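Long-range contacts in putative outer membrane protein (LpxR) (Salmonella typhimurium, PDB 3FID), which probably removes acyl chains from lipid A of lipopolysaccharide in the bacterial outer membrane, as a metal-binding lipid A deacylase: residues A[25-33]-A[279-287]; A[175-186]-A[220-231]. One frame throughout, in Å; residues are numbered along the deposited sequence.

Contact 1 of 2, residues A[25-33]-A[279-287]; sequences HPAADRGDY and FRTGDDYSY. With ZN (zinc ion), chain F.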
loop_
_atom_site.group_PDB
_atom_site.type_symbol
_atom_site.label_atom_id
_atom_site.label_comp_id
_atom_site.label_asym_id
_atom_site.label_seq_id
_atom_site.Cartn_x
_atom_site.Cartn_y
_atom_site.Cartn_z
ATOM N N HIS A 25 2.745 5.219 19.808
ATOM C CA HIS A 25 2.830 3.785 20.060
ATOM C C HIS A 25 1.488 3.028 19.908
ATOM O O HIS A 25 1.504 1.859 19.520
ATOM C CB HIS A 25 3.521 3.468 21.412
ATOM C CG HIS A 25 3.991 2.047 21.516
ATOM N ND1 HIS A 25 3.178 1.019 21.958
ATOM C CD2 HIS A 25 5.176 1.477 21.191
ATOM C CE1 HIS A 25 3.849 -0.121 21.902
ATOM N NE2 HIS A 25 5.062 0.130 21.441
ATOM N N PRO A 26 0.337 3.661 20.236
ATOM C CA PRO A 26 -0.935 2.951 20.038
ATOM C C PRO A 26 -1.183 2.425 18.616
ATOM O O PRO A 26 -1.763 1.352 18.434
ATOM C CB PRO A 26 -1.979 4.021 20.389
ATOM C CG PRO A 26 -1.299 4.854 21.471
ATOM C CD PRO A 26 0.127 4.959 20.937
ATOM N N ALA A 27 -0.704 3.162 17.618
ATOM C CA ALA A 27 -0.836 2.718 16.215
ATOM C C ALA A 27 -0.062 1.434 15.909
ATOM O O ALA A 27 -0.450 0.651 15.054
ATOM C CB ALA A 27 -0.450 3.870 15.239
ATOM N N ALA A 28 1.020 1.218 16.650
ATOM C CA ALA A 28 1.854 0.023 16.518
ATOM C C ALA A 28 1.260 -1.162 17.275
ATOM O O ALA A 28 1.633 -2.294 17.025
ATOM C CB ALA A 28 3.268 0.300 17.025
ATOM N N ASP A 29 0.332 -0.880 18.195
ATOM C CA ASP A 29 -0.327 -1.908 18.964
ATOM C C ASP A 29 -1.410 -2.575 18.132
ATOM O O ASP A 29 -1.841 -3.658 18.462
ATOM C CB ASP A 29 -0.952 -1.311 20.232
ATOM C CG ASP A 29 0.102 -0.847 21.239
ATOM O OD1 ASP A 29 1.148 -1.498 21.343
ATOM O OD2 ASP A 29 -0.079 0.194 21.911
ATOM N N ARG A 30 -1.860 -1.913 17.073
ATOM C CA ARG A 30 -2.848 -2.516 16.177
ATOM C C ARG A 30 -2.182 -3.440 15.177
ATOM O O ARG A 30 -0.950 -3.445 15.034
ATOM C CB ARG A 30 -3.664 -1.438 15.462
ATOM C CG ARG A 30 -4.644 -0.812 16.457
ATOM C CD ARG A 30 -5.847 -0.266 15.830
ATOM N NE ARG A 30 -6.637 -1.216 15.055
ATOM C CZ ARG A 30 -7.633 -1.964 15.518
ATOM N NH1 ARG A 30 -8.285 -2.761 14.684
ATOM N NH2 ARG A 30 -7.987 -1.937 16.795
ATOM N N GLY A 31 -2.986 -4.232 14.487
ATOM C CA GLY A 31 -2.408 -5.161 13.544
ATOM C C GLY A 31 -3.176 -5.294 12.259
ATOM O O GLY A 31 -2.991 -6.292 11.582
ATOM N N ASP A 32 -3.983 -4.285 11.902
ATOM C CA ASP A 32 -4.934 -4.373 10.780
ATOM C C ASP A 32 -4.332 -4.914 9.473
ATOM O O ASP A 32 -4.934 -5.761 8.827
ATOM C CB ASP A 32 -5.578 -3.020 10.468
ATOM C CG ASP A 32 -6.417 -2.481 11.593
ATOM O OD1 ASP A 32 -5.905 -2.289 12.718
ATOM O OD2 ASP A 32 -7.593 -2.181 11.311
ATOM N N TYR A 33 -3.194 -4.356 9.054
ATOM C CA TYR A 33 -2.526 -4.788 7.824
ATOM C C TYR A 33 -1.275 -5.514 8.265
ATOM O O TYR A 33 -0.314 -4.909 8.743
ATOM C CB TYR A 33 -2.196 -3.571 6.965
ATOM C CG TYR A 33 -1.443 -3.826 5.686
ATOM C CD1 TYR A 33 -0.551 -2.867 5.177
ATOM C CD2 TYR A 33 -1.649 -4.988 4.944
ATOM C CE1 TYR A 33 0.138 -3.077 3.952
ATOM C CE2 TYR A 33 -0.966 -5.198 3.712
ATOM C CZ TYR A 33 -0.082 -4.251 3.235
ATOM O OH TYR A 33 0.577 -4.485 2.023
ATOM N N PHE A 279 -12.738 1.650 10.699
ATOM C CA PHE A 279 -14.077 1.316 11.183
ATOM C C PHE A 279 -14.308 1.842 12.583
ATOM O O PHE A 279 -13.360 2.122 13.344
ATOM C CB PHE A 279 -14.375 -0.192 11.108
ATOM C CG PHE A 279 -13.332 -1.050 11.735
ATOM C CD1 PHE A 279 -12.184 -1.422 11.013
ATOM C CD2 PHE A 279 -13.491 -1.532 13.040
ATOM C CE1 PHE A 279 -11.217 -2.222 11.596
ATOM C CE2 PHE A 279 -12.502 -2.348 13.630
ATOM C CZ PHE A 279 -11.384 -2.686 12.913
ATOM N N ARG A 280 -15.583 1.983 12.929
ATOM C CA ARG A 280 -15.933 2.766 14.120
ATOM C C ARG A 280 -15.213 2.289 15.378
ATOM O O ARG A 280 -14.765 3.100 16.207
ATOM C CB ARG A 280 -17.454 2.740 14.348
ATOM C CG ARG A 280 -18.239 3.372 13.245
ATOM C CD ARG A 280 -19.635 3.620 13.729
ATOM N NE ARG A 280 -20.459 4.174 12.658
ATOM C CZ ARG A 280 -21.722 4.517 12.831
ATOM N NH1 ARG A 280 -22.401 5.011 11.824
ATOM N NH2 ARG A 280 -22.290 4.343 14.024
ATOM N N THR A 281 -15.156 0.974 15.546
ATOM C CA THR A 281 -14.574 0.357 16.743
ATOM C C THR A 281 -13.067 0.027 16.605
ATOM O O THR A 281 -12.479 -0.624 17.479
ATOM C CB THR A 281 -15.368 -0.891 17.150
ATOM O OG1 THR A 281 -15.453 -1.789 16.032
ATOM C CG2 THR A 281 -16.788 -0.488 17.577
ATOM N N GLY A 282 -12.449 0.485 15.513
ATOM C CA GLY A 282 -11.012 0.281 15.295
ATOM C C GLY A 282 -10.169 1.437 15.790
ATOM O O GLY A 282 -10.608 2.250 16.613
ATOM N N ASP A 283 -8.937 1.522 15.301
ATOM C CA ASP A 283 -8.122 2.703 15.553
ATOM C C ASP A 283 -7.066 2.789 14.482
ATOM O O ASP A 283 -6.997 1.876 13.628
ATOM C CB ASP A 283 -7.500 2.690 16.942
ATOM C CG ASP A 283 -7.424 4.091 17.560
ATOM O OD1 ASP A 283 -7.288 5.109 16.806
ATOM O OD2 ASP A 283 -7.497 4.169 18.815
ATOM N N ASP A 284 -6.294 3.879 14.497
ATOM C CA ASP A 284 -5.235 4.096 13.490
ATOM C C ASP A 284 -4.212 2.998 13.646
ATOM O O ASP A 284 -3.963 2.522 14.776
ATOM C CB ASP A 284 -4.530 5.451 13.693
ATOM C CG ASP A 284 -5.473 6.646 13.683
ATOM O OD1 ASP A 284 -4.929 7.763 13.762
ATOM O OD2 ASP A 284 -6.725 6.519 13.588
ATOM N N TYR A 285 -3.591 2.600 12.518
ATOM C CA TYR A 285 -2.551 1.604 12.555
ATOM C C TYR A 285 -1.363 2.001 11.691
ATOM O O TYR A 285 -1.525 2.686 10.682
ATOM C CB TYR A 285 -3.091 0.222 12.149
ATOM C CG TYR A 285 -3.619 0.121 10.733
ATOM C CD1 TYR A 285 -4.971 0.366 10.463
ATOM C CD2 TYR A 285 -2.796 -0.291 9.673
ATOM C CE1 TYR A 285 -5.494 0.231 9.173
ATOM C CE2 TYR A 285 -3.312 -0.432 8.344
ATOM C CZ TYR A 285 -4.665 -0.167 8.111
ATOM O OH TYR A 285 -5.241 -0.287 6.852
ATOM N N SER A 286 -0.184 1.592 12.118
ATOM C CA SER A 286 1.074 1.929 11.408
ATOM C C SER A 286 1.796 0.670 10.905
ATOM O O SER A 286 1.724 -0.424 11.503
ATOM C CB SER A 286 2.016 2.736 12.312
ATOM O OG SER A 286 2.336 1.997 13.488
ATOM N N TYR A 287 2.525 0.840 9.811
ATOM C CA TYR A 287 3.285 -0.255 9.238
ATOM C C TYR A 287 4.373 0.338 8.354
ATOM O O TYR A 287 4.388 1.561 8.084
ATOM C CB TYR A 287 2.368 -1.180 8.414
ATOM C CG TYR A 287 1.701 -0.527 7.203
ATOM C CD1 TYR A 287 0.524 0.199 7.324
ATOM C CD2 TYR A 287 2.260 -0.662 5.939
ATOM C CE1 TYR A 287 -0.080 0.786 6.186
ATOM C CE2 TYR A 287 1.686 -0.073 4.806
ATOM C CZ TYR A 287 0.532 0.629 4.936
ATOM O OH TYR A 287 0.026 1.159 3.780
HETATM ZN ZN ZN F . 1.354 0.851 22.952
HETATM O O HOH W 1 -0.066 -1.817 12.820
HETATM O O HOH W 2 -10.709 -3.343 17.082
HETATM O O HOH W 3 -8.572 0.394 11.689
#
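Asp32 lies flat over Tyr285. Its CB sits above the middle of the ring, 3.5 Å from the centroid and 14° off the normal, a CH-pi contact. The carboxylate runs on parallel to the ring, the two planes 5° apart, so the groups are stacked. Arg30 grips the acid from its edge: NE gives a salt bridge of 2.7 Å to Asp32 OD1, on the syn lone pair. Arg77 makes a second salt bridge to OD2, so two arginines probably balance the charge of Asp32. The Arg30 chain bends at chi3, and one face of its guanidinium comes to lie over Gly282 CA and Asp283 N. Its CD also packs 3.6 Å from CB of Asp283. Water 3 links Asp32 OD2 with the Asp283 carbonyl.

Further along, Tyr33 meets Tyr287 in a T-shaped pair. The edge of Tyr33 points into the face of Tyr287, with centroids 4.8 Å apart and planes at 84°. Tyr33 CB also touches Tyr285 CE2 at 3.6 Å. The hydroxyl of Tyr33 bonds to Asp58, and that of Tyr285 to Glu278.

Ser286 N gives a hydrogen bond of 3.1 Å to Ala27 O, approaching from above the carbonyl plane. On the far side of the short helix, His25 ND1 and Asp29 OD2 bind a zinc ion.

Helix 25-29 thus sits nearly crosswise on the start of strand 285-295. Helix 16-23 lies beside it, touching Ala28 and Ser286, while strand 266-275 pairs with Tyr285 and Tyr287 through its backbone.

Contact 2 of 2, residues A[175-186]-A[220-231]; sequences LFQYLGYGATVA and FAGVERREVDKN. With CXE (pentaethylene glycol monodecyl ether), chain M; CXE (pentaethylene glycol monodecyl ether), chain L; CXE (pentaethylene glycol monodecyl ether), chain K.
The carbonyl oxygen of Gln177 is gripped by two backbone N-H groups, Asp229 N at 2.8 Å and Lys230 N at 3.0 Å. The Lys230 bond is nearly straight and lies in the carbonyl plane, on a lone pair. The Asp229 donor is tilted out of that plane. Two residues thus face one, and this is a classic beta bulge. The Gln177 side chain runs alongside Asp229, its NE2 giving a weak hydrogen bond to OD1. Its OE1 is held by Gly173 N, and Lys230 NZ bonds to the carbonyl of the same glycine.

Beyond the bulge, Tyr178 lies under Arg226. CD of Arg226 stands over the ring centre, 3.6 Å from the centroid and 9° off the normal, a CH-pi contact. The guanidinium stands farther above the same ring, at most a weak cation-pi attraction, and forms a salt bridge with Glu254. Water 4 joins Tyr178 OH to Glu224 OE1, each at 2.7 Å; the hydroxyl is also hydrogen-bonded to Leu201 N. The Glu224 side chain passes Gly180, its CD 4.1 Å from Gly180 CA, while Gly182 CA lies against the Glu224 backbone.

On the other face, Tyr181 lies side by side with Arg225. The Arg225 carbonyl oxygen is over one face of the ring, toward its rim. The Tyr181 hydroxyl lies 3.5 Å from CD of Arg225, whose NE is paired with Asp253.

Detergent lies along the face of Tyr181, Val223 and Ala221. With antiparallel neighbours in a closed strand order, this marks the wall of an outer-membrane beta-barrel.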
loop_
_atom_site.group_PDB
_atom_site.type_symbol
_atom_site.label_atom_id
_atom_site.label_comp_id
_atom_site.label_asym_id
_atom_site.label_seq_id
_atom_site.Cartn_x
_atom_site.Cartn_y
_atom_site.Cartn_z
ATOM N N LEU A 175 -14.705 -4.683 -5.038
ATOM C CA LEU A 175 -13.881 -4.993 -3.878
ATOM C C LEU A 175 -13.584 -3.726 -3.072
ATOM O O LEU A 175 -13.849 -3.698 -1.863
ATOM C CB LEU A 175 -12.572 -5.673 -4.306
ATOM C CG LEU A 175 -12.654 -6.899 -5.219
ATOM C CD1 LEU A 175 -11.287 -7.410 -5.472
ATOM C CD2 LEU A 175 -13.474 -7.981 -4.552
ATOM N N PHE A 176 -13.035 -2.699 -3.738
ATOM C CA PHE A 176 -12.774 -1.381 -3.123
ATOM C C PHE A 176 -13.261 -0.247 -4.018
ATOM O O PHE A 176 -13.106 -0.284 -5.252
ATOM C CB PHE A 176 -11.273 -1.139 -2.880
ATOM C CG PHE A 176 -10.585 -2.235 -2.109
ATOM C CD1 PHE A 176 -10.553 -2.223 -0.702
ATOM C CD2 PHE A 176 -9.966 -3.274 -2.790
ATOM C CE1 PHE A 176 -9.898 -3.242 -0.006
ATOM C CE2 PHE A 176 -9.302 -4.272 -2.114
ATOM C CZ PHE A 176 -9.257 -4.273 -0.715
ATOM N N GLN A 177 -13.786 0.787 -3.378
ATOM C CA GLN A 177 -14.283 1.937 -4.091
ATOM C C GLN A 177 -14.107 3.146 -3.191
ATOM O O GLN A 177 -14.569 3.155 -2.058
ATOM C CB GLN A 177 -15.737 1.731 -4.516
ATOM C CG GLN A 177 -16.266 2.841 -5.399
ATOM C CD GLN A 177 -17.283 2.308 -6.389
ATOM O OE1 GLN A 177 -16.945 1.577 -7.324
ATOM N NE2 GLN A 177 -18.544 2.625 -6.151
ATOM N N TYR A 178 -13.356 4.121 -3.690
ATOM C CA TYR A 178 -13.114 5.369 -2.971
ATOM C C TYR A 178 -12.665 6.499 -3.887
ATOM O O TYR A 178 -12.276 6.272 -5.038
ATOM C CB TYR A 178 -12.138 5.173 -1.804
ATOM C CG TYR A 178 -10.698 4.857 -2.179
ATOM C CD1 TYR A 178 -10.187 3.564 -2.038
ATOM C CD2 TYR A 178 -9.836 5.858 -2.664
ATOM C CE1 TYR A 178 -8.815 3.281 -2.352
ATOM C CE2 TYR A 178 -8.520 5.587 -2.979
ATOM C CZ TYR A 178 -8.012 4.294 -2.816
ATOM O OH TYR A 178 -6.683 4.036 -3.143
ATOM N N LEU A 179 -12.753 7.717 -3.355
ATOM C CA LEU A 179 -12.242 8.911 -4.016
ATOM C C LEU A 179 -11.291 9.564 -3.018
ATOM O O LEU A 179 -11.674 9.809 -1.873
ATOM C CB LEU A 179 -13.382 9.884 -4.365
ATOM C CG LEU A 179 -12.909 11.182 -5.052
ATOM C CD1 LEU A 179 -12.328 10.921 -6.448
ATOM C CD2 LEU A 179 -14.041 12.256 -5.119
ATOM N N GLY A 180 -10.052 9.792 -3.431
ATOM C CA GLY A 180 -9.047 10.364 -2.544
ATOM C C GLY A 180 -8.460 11.685 -3.051
ATOM O O GLY A 180 -8.426 11.949 -4.244
ATOM N N TYR A 181 -7.987 12.506 -2.119
ATOM C CA TYR A 181 -7.306 13.757 -2.462
ATOM C C TYR A 181 -6.248 13.999 -1.415
ATOM O O TYR A 181 -6.443 13.719 -0.236
ATOM C CB TYR A 181 -8.277 14.957 -2.521
ATOM C CG TYR A 181 -9.263 15.036 -1.375
ATOM C CD1 TYR A 181 -9.052 15.882 -0.284
ATOM C CD2 TYR A 181 -10.431 14.247 -1.390
ATOM C CE1 TYR A 181 -9.997 15.958 0.778
ATOM C CE2 TYR A 181 -11.354 14.299 -0.348
ATOM C CZ TYR A 181 -11.135 15.155 0.726
ATOM O OH TYR A 181 -12.087 15.164 1.723
ATOM N N GLY A 182 -5.108 14.505 -1.850
ATOM C CA GLY A 182 -3.959 14.581 -0.984
ATOM C C GLY A 182 -2.836 15.342 -1.611
ATOM O O GLY A 182 -2.989 15.989 -2.655
ATOM N N ALA A 183 -1.706 15.311 -0.944
ATOM C CA ALA A 183 -0.521 15.925 -1.522
ATOM C C ALA A 183 0.720 15.269 -0.940
ATOM O O ALA A 183 0.686 14.758 0.169
ATOM C CB ALA A 183 -0.524 17.451 -1.275
ATOM N N THR A 184 1.817 15.309 -1.699
ATOM C CA THR A 184 3.099 14.820 -1.248
ATOM C C THR A 184 4.060 15.984 -1.457
ATOM O O THR A 184 3.870 16.753 -2.389
ATOM C CB THR A 184 3.541 13.586 -2.110
ATOM O OG1 THR A 184 2.541 12.551 -2.031
ATOM C CG2 THR A 184 4.891 13.003 -1.647
ATOM N N VAL A 185 5.032 16.144 -0.563
ATOM C CA VAL A 185 6.195 16.995 -0.847
ATOM C C VAL A 185 7.415 16.091 -0.934
ATOM O O VAL A 185 7.500 15.072 -0.233
ATOM C CB VAL A 185 6.393 18.112 0.216
ATOM C CG1 VAL A 185 5.318 19.185 0.014
ATOM C CG2 VAL A 185 6.354 17.551 1.657
ATOM N N ALA A 186 8.335 16.421 -1.826
ATOM C CA ALA A 186 9.518 15.596 -2.021
ATOM C C ALA A 186 10.721 16.446 -2.360
ATOM O O ALA A 186 10.597 17.522 -2.965
ATOM C CB ALA A 186 9.286 14.554 -3.125
ATOM N N PHE A 220 10.508 12.003 1.080
ATOM C CA PHE A 220 9.161 12.501 0.835
ATOM C C PHE A 220 8.277 12.340 2.052
ATOM O O PHE A 220 8.550 11.512 2.939
ATOM C CB PHE A 220 8.484 11.790 -0.373
ATOM C CG PHE A 220 8.208 10.345 -0.107
ATOM C CD1 PHE A 220 9.197 9.384 -0.337
ATOM C CD2 PHE A 220 6.996 9.949 0.451
ATOM C CE1 PHE A 220 8.969 8.028 -0.032
ATOM C CE2 PHE A 220 6.759 8.604 0.757
ATOM C CZ PHE A 220 7.762 7.645 0.523
ATOM N N ALA A 221 7.227 13.144 2.077
ATOM C CA ALA A 221 6.198 13.083 3.110
ATOM C C ALA A 221 4.880 13.484 2.448
ATOM O O ALA A 221 4.847 14.444 1.669
ATOM C CB ALA A 221 6.568 14.031 4.254
ATOM N N GLY A 222 3.803 12.733 2.710
ATOM C CA GLY A 222 2.491 13.024 2.102
ATOM C C GLY A 222 1.334 12.509 2.937
ATOM O O GLY A 222 1.519 11.676 3.815
ATOM N N VAL A 223 0.142 13.006 2.643
ATOM C CA VAL A 223 -1.107 12.548 3.270
ATOM C C VAL A 223 -2.178 12.592 2.201
ATOM O O VAL A 223 -2.192 13.506 1.344
ATOM C CB VAL A 223 -1.520 13.378 4.518
ATOM C CG1 VAL A 223 -1.619 14.915 4.218
ATOM C CG2 VAL A 223 -2.811 12.842 5.134
ATOM N N GLU A 224 -3.064 11.600 2.231
ATOM C CA GLU A 224 -4.201 11.566 1.348
ATOM C C GLU A 224 -5.450 11.268 2.159
ATOM O O GLU A 224 -5.464 10.350 2.946
ATOM C CB GLU A 224 -4.026 10.488 0.264
ATOM C CG GLU A 224 -5.249 10.373 -0.658
ATOM C CD GLU A 224 -5.182 9.190 -1.621
ATOM O OE1 GLU A 224 -5.552 8.056 -1.255
ATOM O OE2 GLU A 224 -4.756 9.403 -2.769
ATOM N N ARG A 225 -6.496 12.060 1.981
ATOM C CA ARG A 225 -7.777 11.723 2.605
ATOM C C ARG A 225 -8.657 10.964 1.628
ATOM O O ARG A 225 -8.961 11.469 0.541
ATOM C CB ARG A 225 -8.499 13.013 3.048
ATOM C CG ARG A 225 -9.964 12.751 3.479
ATOM C CD ARG A 225 -10.412 13.832 4.459
ATOM N NE ARG A 225 -9.615 13.769 5.672
ATOM C CZ ARG A 225 -9.745 14.591 6.701
ATOM N NH1 ARG A 225 -10.661 15.555 6.664
ATOM N NH2 ARG A 225 -8.965 14.456 7.765
ATOM N N ARG A 226 -9.146 9.790 2.003
ATOM C CA ARG A 226 -10.116 9.178 1.095
ATOM C C ARG A 226 -11.502 8.978 1.649
ATOM O O ARG A 226 -11.685 8.761 2.853
ATOM C CB ARG A 226 -9.575 7.899 0.471
ATOM C CG ARG A 226 -9.069 6.916 1.458
ATOM C CD ARG A 226 -8.237 5.887 0.671
ATOM N NE ARG A 226 -8.037 4.664 1.422
ATOM C CZ ARG A 226 -6.879 4.278 1.970
ATOM N NH1 ARG A 226 -6.807 3.104 2.599
ATOM N NH2 ARG A 226 -5.799 5.029 1.878
ATOM N N GLU A 227 -12.478 9.131 0.760
ATOM C CA GLU A 227 -13.889 8.961 1.097
ATOM C C GLU A 227 -14.281 7.596 0.572
ATOM O O GLU A 227 -14.264 7.364 -0.628
ATOM C CB GLU A 227 -14.719 10.046 0.431
ATOM C CG GLU A 227 -16.116 10.144 0.966
ATOM C CD GLU A 227 -16.168 10.648 2.423
ATOM O OE1 GLU A 227 -17.284 10.555 2.986
ATOM O OE2 GLU A 227 -15.113 11.104 2.985
ATOM N N VAL A 228 -14.603 6.697 1.492
ATOM C CA VAL A 228 -14.653 5.271 1.193
ATOM C C VAL A 228 -16.119 4.860 0.978
ATOM O O VAL A 228 -16.983 5.095 1.846
ATOM C CB VAL A 228 -14.003 4.448 2.343
ATOM C CG1 VAL A 228 -14.091 2.931 2.051
ATOM C CG2 VAL A 228 -12.533 4.863 2.546
ATOM N N ASP A 229 -16.381 4.277 -0.185
ATOM C CA ASP A 229 -17.679 3.724 -0.513
ATOM C C ASP A 229 -17.715 2.222 -0.217
ATOM O O ASP A 229 -18.684 1.699 0.361
ATOM C CB ASP A 229 -18.003 3.975 -1.995
ATOM C CG ASP A 229 -19.346 3.363 -2.402
ATOM O OD1 ASP A 229 -19.362 2.527 -3.338
ATOM O OD2 ASP A 229 -20.380 3.697 -1.760
ATOM N N LYS A 230 -16.666 1.508 -0.623
ATOM C CA LYS A 230 -16.592 0.053 -0.407
ATOM C C LYS A 230 -15.247 -0.368 0.143
ATOM O O LYS A 230 -14.209 0.145 -0.266
ATOM C CB LYS A 230 -16.772 -0.736 -1.719
ATOM C CG LYS A 230 -18.107 -0.557 -2.430
ATOM C CD LYS A 230 -18.201 -1.603 -3.576
ATOM C CE LYS A 230 -19.475 -1.463 -4.389
ATOM N NZ LYS A 230 -19.251 -0.788 -5.699
ATOM N N ASN A 231 -15.267 -1.359 1.025
ATOM C CA ASN A 231 -14.041 -2.068 1.398
ATOM C C ASN A 231 -14.496 -3.469 1.800
ATOM O O ASN A 231 -14.937 -3.675 2.933
ATOM C CB ASN A 231 -13.346 -1.364 2.553
ATOM C CG ASN A 231 -12.065 -2.046 2.967
ATOM O OD1 ASN A 231 -11.861 -3.226 2.708
ATOM N ND2 ASN A 231 -11.187 -1.296 3.610
HETATM C C1 CXE M . -5.634 19.047 -19.954
HETATM C C2 CXE M . -6.592 18.857 -18.795
HETATM C C3 CXE M . -5.997 19.374 -17.484
HETATM C C4 CXE M . -6.350 18.479 -16.295
HETATM C C5 CXE M . -6.239 19.223 -14.965
HETATM C C6 CXE M . -6.150 18.228 -13.810
HETATM C C7 CXE M . -5.690 18.850 -12.490
HETATM C C8 CXE M . -6.021 17.914 -11.325
HETATM C C9 CXE M . -5.209 18.177 -10.054
HETATM C C10 CXE M . -6.104 18.141 -8.819
HETATM O O11 CXE M . -5.319 18.257 -7.634
HETATM C C12 CXE M . -5.962 19.015 -6.596
HETATM C C13 CXE M . -6.167 18.185 -5.317
HETATM O O14 CXE M . -5.917 18.963 -4.139
HETATM C C15 CXE M . -5.943 18.197 -2.930
HETATM C C16 CXE M . -4.971 18.752 -1.884
HETATM O O17 CXE M . -5.534 18.585 -0.574
HETATM C C18 CXE M . -4.631 18.114 0.436
HETATM C C19 CXE M . -5.377 17.898 1.758
HETATM O O20 CXE M . -5.286 16.532 2.194
HETATM C C21 CXE M . -6.096 16.216 3.332
HETATM C C22 CXE M . -5.161 15.815 4.465
HETATM O O23 CXE M . -5.862 15.360 5.618
HETATM C C24 CXE M . -5.123 15.602 6.814
HETATM C C25 CXE M . -6.001 16.371 7.778
HETATM O O26 CXE M . -5.228 16.786 8.890
HETATM C C1 CXE L . 0.349 19.418 2.699
HETATM C C2 CXE L . 1.706 18.813 2.379
HETATM C C3 CXE L . 1.733 17.341 2.763
HETATM C C4 CXE L . 2.663 17.041 3.929
HETATM C C5 CXE L . 1.942 16.171 4.959
HETATM C C6 CXE L . 2.786 14.973 5.395
HETATM C C7 CXE L . 2.460 14.588 6.820
HETATM C C8 CXE L . 3.268 13.398 7.278
HETATM C C9 CXE L . 3.626 13.546 8.745
HETATM C C10 CXE L . 3.024 12.449 9.621
HETATM O O11 CXE L . 2.786 12.993 10.917
HETATM C C12 CXE L . 2.150 12.106 11.842
HETATM C C13 CXE L . 0.643 12.009 11.624
HETATM O O14 CXE L . -0.011 13.186 12.108
HETATM C C15 CXE L . -1.435 13.049 12.157
HETATM C C1 CXE K . 10.722 17.049 1.947
HETATM C C2 CXE K . 10.155 15.772 2.532
HETATM C C3 CXE K . 10.158 15.782 4.061
HETATM C C4 CXE K . 11.471 15.249 4.635
HETATM C C5 CXE K . 11.488 15.124 6.152
HETATM C C6 CXE K . 12.239 13.855 6.560
HETATM C C7 CXE K . 13.027 13.968 7.867
HETATM C C8 CXE K . 13.665 12.623 8.205
HETATM C C9 CXE K . 14.311 12.586 9.583
HETATM C C10 CXE K . 14.999 11.243 9.813
HETATM O O11 CXE K . 15.799 11.280 10.996
HETATM C C12 CXE K . 16.257 9.981 11.379
HETATM C C13 CXE K . 16.652 9.962 12.856
HETATM O O14 CXE K . 17.042 8.639 13.251
HETATM C C15 CXE K . 16.616 8.286 14.569
HETATM C C16 CXE K . 15.143 7.871 14.551
HETATM O O17 CXE K . 14.765 7.270 15.792
HETATM C C18 CXE K . 13.773 8.024 16.490
HETATM C C19 CXE K . 13.701 7.568 17.941
HETATM O O20 CXE K . 14.686 6.560 18.159
HETATM O O HOH W 4 -5.272 6.304 -3.353
#

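In the fold
Both contacts reach the same antiparallel barrel wall. Their centres are about 17 Å apart, and their nearest atoms about 6 Å, so they do not touch. Contact 2 is nested along the chain inside the loop closed by contact 1. It joins strands 176-188 and 215-228, neighbours in the wall, and includes the short strand 230-231. Contact 1 instead brings the helix 25-29 region, near the start of the chain, onto the last strand, 285-295. That strand pairs with strand 2-9, which closes the barrel. Contact 2 is therefore part of the detergent-facing wall, while contact 1 packs a helical segment against the closing region.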